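Local coordinates for SusD family protein (Bacteroides uniformis, PDB 7KV1) that probably binds beta-glucan at the cell surface of a gut Bacteroides, as a SusD-family glycan-binding protein built on tetratricopeptide-like helices, at residues Phe336-Leu341 against His375-Lys380; Gly164-Tyr169 against Asp186-Glu191. All blocks are in the same frame, centred on the assembly; numbering follows the deposited sequence.

How the contacts relate
A SusD-like protein combines a helical, tetratricopeptide-related body with long connecting loops, and the two contacts sample both elements. Contact 2 comes first in the chain: the loop segment 164-169 rests on helix 185-201 in the N-terminal part that matches the starch-binding outer-membrane family. Contact 1 follows in the part that matches the SusD family, where the loop segment 336-341 lies against the short strand 376-378. The two sit on opposite sides of the chain's centre, with their centres 35 Å apart and their nearest atoms about 21 Å apart, so neither touches the other. The cobalt hexammine pocket, lined by residues such as Phe266 and Tyr408, includes no residue of either contact.

Contact 1 of 2, residues Phe336-Leu341 against His375-Lys380; sequences FMPMRL and HIWLQK
Met339 and Ile376 form the apolar centre, with Met339 CB 3.7 Å from Ile376 CG2 and its sulfur close to the same methyl. With CG2 anti to the backbone N, the short branch of Ile376 is the one facing Met339; the CG1 branch leads to Leu341, ending with CD1 4.0 Å from Leu341 CD1. An alanine at Ile376 would probably take from Met339 CB and Leu341 CD1 the apolar partner they have on this strand and open a gap between loop and strand. The Met339 chain is extended up to a bend at chi3 (-70°), which lays CE beside Leu378, 4.0 Å from its CD1. Farther along, the six-membered ring of Trp377 brings its CZ3 corner up to the loop, 4.1 Å from Pro338 CD, and the carbonyl O of Phe336 comes to the ring edge, near its plane, 3.4 Å from CZ3. The indole NE1 is bound by the hydroxyl of Tyr367. At the polar edge, Met339 N donates to Ile376 O over 3.0 Å, at 150° at the hydrogen, approaching from above the carbonyl plane. One water donates to Met337 O at 2.8 Å and accepts from Leu378 N, linking the backbones again. Met339 and Ile376 also touch Cys358 of strand 358-360, which pairs with 376-378: an irregular loop is held against one strand of a small two-stranded antiparallel sheet in the SusD-family part of the chain.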
# COMPACT_ATOMS: atom_id res chain seq x y z
N PHE A 336 14.81 5.78 -9.96
CA PHE A 336 14.47 5.34 -8.58
C PHE A 336 13.99 3.89 -8.58
O PHE A 336 13.56 3.39 -9.63
CB PHE A 336 13.42 6.23 -7.95
CG PHE A 336 13.94 7.62 -7.70
CD1 PHE A 336 14.77 7.86 -6.62
CD2 PHE A 336 13.59 8.66 -8.54
CE1 PHE A 336 15.23 9.14 -6.37
CE2 PHE A 336 14.09 9.93 -8.31
CZ PHE A 336 14.91 10.16 -7.24
N MET A 337 14.10 3.23 -7.42
CA MET A 337 13.66 1.83 -7.19
C MET A 337 14.30 0.88 -8.19
O MET A 337 13.60 0.03 -8.76
CB MET A 337 12.14 1.72 -7.29
CG MET A 337 11.43 2.59 -6.28
SD MET A 337 11.11 1.69 -4.74
CE MET A 337 9.70 0.72 -5.26
N PRO A 338 15.64 0.90 -8.39
CA PRO A 338 16.31 -0.25 -8.99
C PRO A 338 15.90 -1.47 -8.17
O PRO A 338 15.96 -1.42 -6.91
CB PRO A 338 17.81 -0.02 -8.84
CG PRO A 338 17.97 1.39 -8.37
CD PRO A 338 16.60 1.95 -8.02
N MET A 339 15.51 -2.53 -8.86
CA MET A 339 15.21 -3.82 -8.21
C MET A 339 16.51 -4.54 -7.84
O MET A 339 17.41 -4.73 -8.72
CB MET A 339 14.36 -4.74 -9.09
CG MET A 339 13.86 -5.92 -8.28
SD MET A 339 12.75 -6.91 -9.20
CE MET A 339 11.38 -5.76 -9.22
N ARG A 340 16.59 -5.04 -6.60
CA ARG A 340 17.79 -5.78 -6.14
C ARG A 340 17.90 -7.10 -6.91
O ARG A 340 16.84 -7.71 -7.21
CB ARG A 340 17.80 -6.05 -4.64
CG ARG A 340 17.82 -4.75 -3.85
CD ARG A 340 17.39 -4.84 -2.39
NE ARG A 340 18.36 -5.50 -1.56
CZ ARG A 340 18.60 -5.17 -0.28
NH1 ARG A 340 18.02 -4.13 0.29
NH2 ARG A 340 19.52 -5.84 0.38
N LEU A 341 19.13 -7.51 -7.19
CA LEU A 341 19.41 -8.81 -7.85
C LEU A 341 18.84 -9.95 -7.00
O LEU A 341 18.31 -10.93 -7.54
CB LEU A 341 20.92 -8.98 -8.05
CG LEU A 341 21.37 -10.28 -8.74
CD1 LEU A 341 20.66 -10.49 -10.07
CD2 LEU A 341 22.89 -10.28 -8.94
N HIS A 375 20.35 -2.84 -13.62
CA HIS A 375 19.74 -3.20 -14.93
C HIS A 375 18.47 -4.03 -14.69
O HIS A 375 18.02 -4.69 -15.66
CB HIS A 375 20.75 -3.94 -15.84
CG HIS A 375 21.42 -3.04 -16.81
ND1 HIS A 375 22.03 -1.86 -16.41
CD2 HIS A 375 21.55 -3.09 -18.16
CE1 HIS A 375 22.51 -1.22 -17.47
NE2 HIS A 375 22.24 -1.95 -18.55
N ILE A 376 17.91 -3.99 -13.47
CA ILE A 376 16.58 -4.61 -13.18
C ILE A 376 15.68 -3.53 -12.61
O ILE A 376 16.16 -2.77 -11.75
CB ILE A 376 16.65 -5.82 -12.23
CG1 ILE A 376 17.79 -6.77 -12.58
CG2 ILE A 376 15.31 -6.53 -12.19
CD1 ILE A 376 17.99 -7.84 -11.56
N TRP A 377 14.43 -3.53 -13.06
CA TRP A 377 13.40 -2.55 -12.70
C TRP A 377 12.10 -3.28 -12.43
O TRP A 377 12.00 -4.47 -12.80
CB TRP A 377 13.26 -1.52 -13.81
CG TRP A 377 14.55 -0.85 -14.18
CD1 TRP A 377 15.42 -1.20 -15.17
CD2 TRP A 377 15.17 0.25 -13.48
NE1 TRP A 377 16.53 -0.39 -15.14
CE2 TRP A 377 16.39 0.53 -14.14
CE3 TRP A 377 14.82 1.01 -12.37
CZ2 TRP A 377 17.24 1.55 -13.71
CZ3 TRP A 377 15.65 2.03 -11.96
CH2 TRP A 377 16.85 2.30 -12.62
N LEU A 378 11.12 -2.57 -11.86
CA LEU A 378 9.78 -3.15 -11.59
C LEU A 378 8.98 -3.16 -12.90
O LEU A 378 8.67 -2.09 -13.44
CB LEU A 378 9.09 -2.33 -10.49
CG LEU A 378 7.68 -2.76 -10.10
CD1 LEU A 378 7.68 -4.14 -9.48
CD2 LEU A 378 7.06 -1.75 -9.14
N GLN A 379 8.62 -4.34 -13.37
CA GLN A 379 7.79 -4.53 -14.59
C GLN A 379 6.34 -4.10 -14.33
O GLN A 379 5.69 -3.66 -15.26
CB GLN A 379 7.94 -5.99 -15.03
CG GLN A 379 7.00 -6.36 -16.16
CD GLN A 379 7.46 -5.82 -17.49
OE1 GLN A 379 8.66 -5.71 -17.76
NE2 GLN A 379 6.49 -5.51 -18.34
N LYS A 380 5.83 -4.26 -13.11
CA LYS A 380 4.37 -4.14 -12.84
C LYS A 380 3.88 -2.74 -13.24
O LYS A 380 2.69 -2.63 -13.65
CB LYS A 380 4.08 -4.42 -11.36
CG LYS A 380 4.22 -5.89 -10.99
CD LYS A 380 3.89 -6.18 -9.54
CE LYS A 380 4.03 -7.65 -9.20
NZ LYS A 380 4.04 -7.83 -7.73
O HOH W 1 11.68 0.05 -10.74

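Contact 2 of 2, residues Gly164-Tyr169 against Asp186-Glu191; sequences GNVPFY and DQVYAE
A loop between two helices folds back onto the second of them here, within the largely helical body of a SusD-like protein: residues 164-169 leave helix 138-162 and lie against the first turns of helix 185-201. Val188 and Phe168 are the main anchors. The turn out of the first helix is made at Gly164, whose positive phi (74°) is easily reached by a residue without a side chain, and its carbonyl O meets Val188 CG2 at 3.6 Å. The same methyl touches Val166 CG2 at 3.8 Å, the two valine side chains crossing at about a right angle. Val188 thus answers two residues of the loop with one branch, while its other methyl, CG1, turns to Phe168 and comes 4.3 Å from CD2. Around this apolar patch the loop is tied down by its neighbours: Asn165 OD1 accepts from the backbone N of Ala185, and Pro167 O is bound by the hydroxyl of Tyr117 on helix 110-129. Phe168 also meets the rings of Tyr156 and Tyr183. Its CB points to the helix, and with CG anti to the backbone N (chi1 -164°) one ring face is presented to the Glu191 chain. A bend at chi2 carries the glutamate carboxylate out past the CE1 side of the ring, its plane 25° from the ring's, and Tyr183 OH is hydrogen-bonded to OE2. Over one face, Glu191 CG makes a CH-pi contact 4.3 Å from the centroid of the Phe168 ring, and Glu191 CB approaches Phe168 CZ to 3.5 Å.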
# COMPACT_ATOMS: atom_id res chain seq x y z
N GLY A 164 2.60 6.65 13.51
CA GLY A 164 2.12 6.02 14.76
C GLY A 164 1.41 6.99 15.71
O GLY A 164 0.17 6.93 15.79
N ASN A 165 2.16 7.87 16.35
CA ASN A 165 1.75 8.76 17.46
C ASN A 165 1.28 10.08 16.85
O ASN A 165 2.11 10.97 16.61
CB ASN A 165 2.89 8.93 18.48
CG ASN A 165 3.44 7.60 18.96
OD1 ASN A 165 2.75 6.84 19.64
ND2 ASN A 165 4.70 7.32 18.65
N VAL A 166 0.00 10.20 16.52
CA VAL A 166 -0.46 11.31 15.65
C VAL A 166 -1.66 12.01 16.28
O VAL A 166 -2.41 11.40 17.03
CB VAL A 166 -0.79 10.81 14.24
CG1 VAL A 166 0.44 10.23 13.57
CG2 VAL A 166 -1.96 9.81 14.27
N PRO A 167 -1.85 13.31 15.99
CA PRO A 167 -3.10 14.02 16.27
C PRO A 167 -4.30 13.24 15.71
O PRO A 167 -4.27 12.76 14.57
CB PRO A 167 -2.95 15.36 15.53
CG PRO A 167 -1.46 15.56 15.51
CD PRO A 167 -0.88 14.17 15.29
N PHE A 168 -5.30 13.07 16.56
CA PHE A 168 -6.51 12.29 16.25
C PHE A 168 -7.75 13.16 16.46
O PHE A 168 -7.99 13.58 17.60
CB PHE A 168 -6.52 11.01 17.09
CG PHE A 168 -7.51 10.03 16.52
CD1 PHE A 168 -8.84 10.09 16.88
CD2 PHE A 168 -7.13 9.20 15.48
CE1 PHE A 168 -9.76 9.23 16.30
CE2 PHE A 168 -8.06 8.36 14.90
CZ PHE A 168 -9.37 8.40 15.31
N TYR A 169 -8.49 13.44 15.39
CA TYR A 169 -9.76 14.20 15.46
C TYR A 169 -10.78 13.66 14.44
O TYR A 169 -10.40 13.38 13.27
CB TYR A 169 -9.55 15.70 15.23
CG TYR A 169 -8.84 16.12 13.98
CD1 TYR A 169 -7.46 16.05 13.90
CD2 TYR A 169 -9.52 16.74 12.94
CE1 TYR A 169 -6.78 16.56 12.81
CE2 TYR A 169 -8.86 17.23 11.83
CZ TYR A 169 -7.47 17.12 11.75
OH TYR A 169 -6.77 17.60 10.67
N ASP A 186 -0.96 2.93 19.73
CA ASP A 186 -1.96 1.96 20.26
C ASP A 186 -3.32 2.62 20.47
O ASP A 186 -4.35 1.95 20.19
CB ASP A 186 -1.48 1.31 21.54
CG ASP A 186 -0.35 0.31 21.33
OD1 ASP A 186 -0.11 -0.11 20.18
OD2 ASP A 186 0.31 0.04 22.31
N GLN A 187 -3.36 3.90 20.88
CA GLN A 187 -4.63 4.66 21.03
C GLN A 187 -5.26 4.92 19.67
O GLN A 187 -6.49 4.82 19.55
CB GLN A 187 -4.40 5.95 21.79
CG GLN A 187 -4.13 5.67 23.27
CD GLN A 187 -3.46 6.82 24.00
OE1 GLN A 187 -3.10 7.84 23.42
NE2 GLN A 187 -3.28 6.64 25.31
N VAL A 188 -4.44 5.24 18.67
CA VAL A 188 -4.93 5.49 17.30
C VAL A 188 -5.58 4.20 16.82
O VAL A 188 -6.72 4.25 16.32
CB VAL A 188 -3.78 5.96 16.38
CG1 VAL A 188 -4.22 6.04 14.93
CG2 VAL A 188 -3.22 7.29 16.86
N TYR A 189 -4.87 3.07 16.97
CA TYR A 189 -5.42 1.73 16.63
C TYR A 189 -6.80 1.52 17.26
O TYR A 189 -7.71 1.17 16.53
CB TYR A 189 -4.52 0.57 17.04
CG TYR A 189 -5.19 -0.74 16.72
CD1 TYR A 189 -5.28 -1.20 15.42
CD2 TYR A 189 -5.78 -1.50 17.72
CE1 TYR A 189 -5.89 -2.41 15.12
CE2 TYR A 189 -6.43 -2.68 17.42
CZ TYR A 189 -6.46 -3.17 16.13
OH TYR A 189 -7.11 -4.35 15.84
N ALA A 190 -6.92 1.67 18.57
CA ALA A 190 -8.18 1.38 19.31
C ALA A 190 -9.32 2.20 18.70
O ALA A 190 -10.42 1.63 18.43
CB ALA A 190 -8.01 1.68 20.79
N GLU A 191 -9.07 3.48 18.46
CA GLU A 191 -10.05 4.38 17.83
C GLU A 191 -10.39 3.95 16.41
O GLU A 191 -11.59 3.86 16.07
CB GLU A 191 -9.47 5.79 17.70
CG GLU A 191 -9.49 6.50 19.00
CD GLU A 191 -10.78 7.22 19.25
OE1 GLU A 191 -11.78 6.87 18.59
OE2 GLU A 191 -10.76 8.14 20.08